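Local coordinates for protein toxin of toxin-antitoxin system (Rickettsia felis, PDB 3ZVK) that acts as the toxin of a type II toxin-antitoxin pair, a magnesium-dependent ribonuclease that cuts single-stranded RNA and inhibits cell growth, at residues F79-G82 with E83-E87; Q56-S59 with K60-F64. The protein carries 1 engineered substitution. One frame throughout, in Å; residues are numbered along the deposited sequence.

Contact 1: residues F79-G82 with E83-E87; sequences FYYG and ELRTE
Y81 and R85, one turn apart on helix 75-90, run side by side and point the same way, so that the phenol oxygen OH of Y81 accepts a hydrogen bond from NH1 of R85 at 3.0 Å. The bond is bent, with 140° at the hydrogen, and the oxygen lies at the guanidinium edge, tilted from its plane. Ring and guanidinium planes stand 80° apart, which excludes stacking; CD of R85 approaches the phenol end of the ring obliquely, 3.8 Å from CZ of Y81. Both residues hold CG anti to the backbone N, and R85 is extended from CG to NE, which brings its head level with the phenol. Two residues earlier on the helix, E83 bends at chi2 and lays its CG over one face of the F79 ring, 4.0 Å from the centroid and 23° off the normal, a CH-pi contact offset toward the rim. The third pair, G82 with T86, engages the backbone: OG1 of T86 donates to O of G82 at 2.9 Å, nearly along the C=O axis, while N of T86 reaches the same oxygen at 3.3 Å from well outside the carbonyl plane. In the next shell, E89 forms a salt bridge through its OE2 with NE of R85, a second polar tie on the guanidinium. S49 of the second subunit hydrogen-bonds both O of G82 and OG1 of T86, and Y46 of that subunit makes a cation-pi contact with R85. These are i to i+4 pairings of an alpha helix, G82-T86 being the familiar threonine bond to a helical carbonyl; here the Y81-R85 and G82-T86 pairs lie against the second toxin subunit of the VapBC assembly.

Contact 2: residues Q56-S59 with K60-F64; sequences QNQS and KLDIF
K60 opens the second segment by donating its backbone N to O of Q56 at 3.0 Å, and the start of its side chain rises past that carbonyl, CG lying 3.5 Å from O of Q56. A kink at chi3 (94°) then turns the ammonium toward N57: one water, 3.1 Å from OD1 of N57, donates to that oxygen and accepts from NZ of K60 at 2.8 Å. NZ also bonds to O of I14, and ND2 of N57 to OG of S51, so both polar ends are tied beyond the bridge. L61 continues the pattern, its N bonded to O of N57 and its CD2 4.0 Å from NE2 of Q58. D62 makes the direct side-chain bond: OD1 accepts from NE2 of Q58 at 2.9 Å, with 160° at the hydrogen. OD1 of D62 lies almost in the amide plane of Q58, but the two flat groups are turned 36° against each other, and NE2 meets OD1 on the syn side, out of the carboxylate plane. Q58 achieves this by bending at chi2, which swings its amide toward D62, one turn further on, and NE2 of Q45 holds its other end at OE1. Such a carboxylate acceptor probably polarises the amide N-H. I63 follows with its N on O of S59, and CG1 of its side chain rests 3.4 Å from that oxygen; OG of S59 turns back to O of E55. Helix 54-65 thus places L61 against L44, Q45 and V48 of helix 38-50 and I14 of helix 7-16, while F64 packs on C10 and A13 of the latter. Q58, K60, D62 and I63 pack on antitoxin chains, and after S66 the chain enters strand 69-71, at one edge of the parallel sheet within this chain.

Contact 2 comes first along the chain, on helix 54-65; strand 69-71 follows, and contact 1 then occupies helix 75-90. Each contact is therefore confined to a single helix, and the two helices flank that short strand in sequence. In space they lie far apart, with centres 33 Å from each other, nearest atoms about 21 Å apart, and positions on opposite sides of the chain's centre. All four segments belong to one PIN domain. The neighbours divide accordingly: residues 79-87 are met mainly by another toxin copy, residues 56-64 by antitoxin chains. This is consistent with two ends of one domain serving the toxin-toxin and toxin-antitoxin associations of the complex.

Contact 1: residues F79-G82 with E83-E87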
loop_
_atom_site.group_PDB
_atom_site.type_symbol
_atom_site.label_atom_id
_atom_site.label_comp_id
_atom_site.label_asym_id
_atom_site.label_seq_id
_atom_site.Cartn_x
_atom_site.Cartn_y
_atom_site.Cartn_z
ATOM N N PHE A 79 2.561 5.966 24.795
ATOM C CA PHE A 79 2.181 5.561 26.155
ATOM C C PHE A 79 3.114 6.178 27.205
ATOM O O PHE A 79 2.640 6.677 28.232
ATOM C CB PHE A 79 2.104 4.028 26.309
ATOM C CG PHE A 79 1.964 3.582 27.750
ATOM C CD1 PHE A 79 0.740 3.650 28.402
ATOM C CD2 PHE A 79 3.069 3.138 28.467
ATOM C CE1 PHE A 79 0.622 3.281 29.748
ATOM C CE2 PHE A 79 2.950 2.761 29.807
ATOM C CZ PHE A 79 1.725 2.827 30.436
ATOM N N TYR A 80 4.428 6.167 26.922
ATOM C CA TYR A 80 5.472 6.717 27.787
ATOM C C TYR A 80 5.353 8.210 27.923
ATOM O O TYR A 80 5.473 8.714 29.038
ATOM C CB TYR A 80 6.866 6.287 27.322
ATOM C CG TYR A 80 7.016 4.782 27.295
ATOM C CD1 TYR A 80 7.203 4.059 28.469
ATOM C CD2 TYR A 80 6.870 4.069 26.108
ATOM C CE1 TYR A 80 7.311 2.668 28.454
ATOM C CE2 TYR A 80 6.964 2.676 26.083
ATOM C CZ TYR A 80 7.184 1.981 27.260
ATOM O OH TYR A 80 7.306 0.620 27.245
ATOM N N TYR A 81 5.049 8.913 26.816
ATOM C CA TYR A 81 4.800 10.365 26.795
ATOM C C TYR A 81 3.642 10.744 27.738
ATOM O O TYR A 81 3.778 11.690 28.514
ATOM C CB TYR A 81 4.480 10.845 25.353
ATOM C CG TYR A 81 4.032 12.286 25.282
ATOM C CD1 TYR A 81 4.957 13.315 25.180
ATOM C CD2 TYR A 81 2.683 12.623 25.318
ATOM C CE1 TYR A 81 4.551 14.644 25.092
ATOM C CE2 TYR A 81 2.266 13.951 25.261
ATOM C CZ TYR A 81 3.204 14.956 25.128
ATOM O OH TYR A 81 2.809 16.266 25.057
ATOM N N GLY A 82 2.512 10.039 27.611
ATOM C CA GLY A 82 1.317 10.271 28.409
ATOM C C GLY A 82 1.573 10.129 29.889
ATOM O O GLY A 82 1.141 10.979 30.670
ATOM N N GLU A 83 2.312 9.069 30.271
ATOM C CA GLU A 83 2.668 8.772 31.661
ATOM C C GLU A 83 3.656 9.793 32.236
ATOM O O GLU A 83 3.463 10.257 33.356
ATOM C CB GLU A 83 3.215 7.336 31.786
ATOM C CG GLU A 83 2.164 6.259 31.594
ATOM C CD GLU A 83 1.176 6.102 32.736
ATOM O OE1 GLU A 83 1.543 5.476 33.756
ATOM O OE2 GLU A 83 0.028 6.584 32.603
ATOM N N LEU A 84 4.693 10.143 31.468
ATOM C CA LEU A 84 5.728 11.101 31.841
ATOM C C LEU A 84 5.166 12.528 32.018
ATOM O O LEU A 84 5.434 13.168 33.037
ATOM C CB LEU A 84 6.887 11.061 30.813
ATOM C CG LEU A 84 8.067 12.024 31.018
ATOM C CD1 LEU A 84 8.731 11.815 32.373
ATOM C CD2 LEU A 84 9.090 11.879 29.906
ATOM N N ARG A 85 4.368 13.009 31.048
ATOM C CA ARG A 85 3.765 14.342 31.100
ATOM C C ARG A 85 2.879 14.500 32.324
ATOM O O ARG A 85 2.979 15.513 33.020
ATOM C CB ARG A 85 2.996 14.659 29.802
ATOM C CG ARG A 85 2.619 16.123 29.732
ATOM C CD ARG A 85 2.118 16.547 28.389
ATOM N NE ARG A 85 1.316 17.758 28.520
ATOM C CZ ARG A 85 0.618 18.307 27.541
ATOM N NH1 ARG A 85 0.607 17.760 26.336
ATOM N NH2 ARG A 85 -0.106 19.387 27.767
ATOM N N THR A 86 2.030 13.488 32.601
ATOM C CA THR A 86 1.123 13.469 33.752
ATOM C C THR A 86 1.910 13.518 35.063
ATOM O O THR A 86 1.569 14.312 35.938
ATOM C CB THR A 86 0.184 12.258 33.661
ATOM O OG1 THR A 86 -0.582 12.383 32.466
ATOM C CG2 THR A 86 -0.754 12.136 34.860
ATOM N N GLU A 87 2.955 12.669 35.192
ATOM C CA GLU A 87 3.805 12.601 36.381
ATOM C C GLU A 87 4.529 13.927 36.639
ATOM O O GLU A 87 4.502 14.418 37.763
ATOM C CB GLU A 87 4.800 11.436 36.285
ATOM C CG GLU A 87 5.475 11.137 37.618
ATOM C CD GLU A 87 6.500 10.017 37.659
ATOM O OE1 GLU A 87 6.711 9.342 36.622
ATOM O OE2 GLU A 87 7.106 9.828 38.740
#

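Contact 2: residues Q56-S59 with K60-F64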
loop_
_atom_site.group_PDB
_atom_site.type_symbol
_atom_site.label_atom_id
_atom_site.label_comp_id
_atom_site.label_asym_id
_atom_site.label_seq_id
_atom_site.Cartn_x
_atom_site.Cartn_y
_atom_site.Cartn_z
ATOM N N GLN A 56 24.386 26.771 3.833
ATOM C CA GLN A 56 25.514 26.334 4.660
ATOM C C GLN A 56 25.032 25.526 5.843
ATOM O O GLN A 56 25.610 24.487 6.157
ATOM C CB GLN A 56 26.304 27.539 5.199
ATOM C CG GLN A 56 27.345 28.085 4.274
ATOM C CD GLN A 56 28.174 29.134 4.986
ATOM O OE1 GLN A 56 28.403 29.098 6.216
ATOM N NE2 GLN A 56 28.597 30.140 4.228
ATOM N N ASN A 57 23.986 26.006 6.522
ATOM C CA ASN A 57 23.459 25.329 7.697
ATOM C C ASN A 57 22.850 24.000 7.362
ATOM O O ASN A 57 23.069 23.047 8.115
ATOM C CB ASN A 57 22.531 26.242 8.488
ATOM C CG ASN A 57 23.298 27.270 9.299
ATOM O OD1 ASN A 57 24.396 27.003 9.851
ATOM N ND2 ASN A 57 22.719 28.457 9.415
ATOM N N GLN A 58 22.184 23.903 6.178
ATOM C CA GLN A 58 21.610 22.646 5.715
ATOM C C GLN A 58 22.745 21.656 5.441
ATOM O O GLN A 58 22.678 20.520 5.895
ATOM C CB GLN A 58 20.729 22.849 4.478
ATOM C CG GLN A 58 19.925 21.619 4.092
ATOM C CD GLN A 58 18.958 21.131 5.145
ATOM O OE1 GLN A 58 17.977 21.777 5.454
ATOM N NE2 GLN A 58 19.141 19.931 5.636
ATOM N N SER A 59 23.813 22.115 4.735
ATOM C CA SER A 59 25.006 21.353 4.416
ATOM C C SER A 59 25.637 20.766 5.661
ATOM O O SER A 59 25.911 19.565 5.673
ATOM C CB SER A 59 26.025 22.221 3.688
ATOM O OG SER A 59 25.535 22.597 2.415
ATOM N N LYS A 60 25.846 21.586 6.708
ATOM C CA LYS A 60 26.432 21.183 7.985
ATOM C C LYS A 60 25.550 20.147 8.680
ATOM O O LYS A 60 26.068 19.150 9.166
ATOM C CB LYS A 60 26.627 22.404 8.910
ATOM C CG LYS A 60 27.833 23.264 8.604
ATOM C CD LYS A 60 27.801 24.515 9.472
ATOM C CE LYS A 60 28.595 24.332 10.745
ATOM N NZ LYS A 60 28.513 25.512 11.630
ATOM N N LEU A 61 24.224 20.366 8.697
ATOM C CA LEU A 61 23.259 19.428 9.259
ATOM C C LEU A 61 23.315 18.093 8.478
ATOM O O LEU A 61 23.369 17.046 9.116
ATOM C CB LEU A 61 21.833 20.047 9.248
ATOM C CG LEU A 61 20.645 19.134 9.671
ATOM C CD1 LEU A 61 20.878 18.523 11.045
ATOM C CD2 LEU A 61 19.319 19.873 9.586
ATOM N N ASP A 62 23.351 18.128 7.122
ATOM C CA ASP A 62 23.414 16.925 6.272
ATOM C C ASP A 62 24.663 16.078 6.585
ATOM O O ASP A 62 24.553 14.854 6.675
ATOM C CB ASP A 62 23.364 17.283 4.769
ATOM C CG ASP A 62 22.083 17.943 4.266
ATOM O OD1 ASP A 62 21.070 17.925 5.003
ATOM O OD2 ASP A 62 22.093 18.474 3.117
ATOM N N ILE A 63 25.832 16.741 6.798
ATOM C CA ILE A 63 27.113 16.123 7.158
ATOM C C ILE A 63 27.021 15.463 8.544
ATOM O O ILE A 63 27.479 14.330 8.736
ATOM C CB ILE A 63 28.250 17.163 7.055
ATOM C CG1 ILE A 63 28.564 17.438 5.572
ATOM C CG2 ILE A 63 29.506 16.690 7.756
ATOM C CD1 ILE A 63 29.249 18.725 5.315
ATOM N N PHE A 64 26.392 16.159 9.485
ATOM C CA PHE A 64 26.185 15.705 10.854
ATOM C C PHE A 64 25.342 14.426 10.899
ATOM O O PHE A 64 25.686 13.492 11.636
ATOM C CB PHE A 64 25.571 16.849 11.709
ATOM C CG PHE A 64 25.425 16.513 13.170
ATOM C CD1 PHE A 64 26.535 16.374 13.982
ATOM C CD2 PHE A 64 24.182 16.246 13.712
ATOM C CE1 PHE A 64 26.399 15.964 15.314
ATOM C CE2 PHE A 64 24.047 15.882 15.053
ATOM C CZ PHE A 64 25.156 15.727 15.840
HETATM O O HOH W 1 26.175 26.783 12.350
#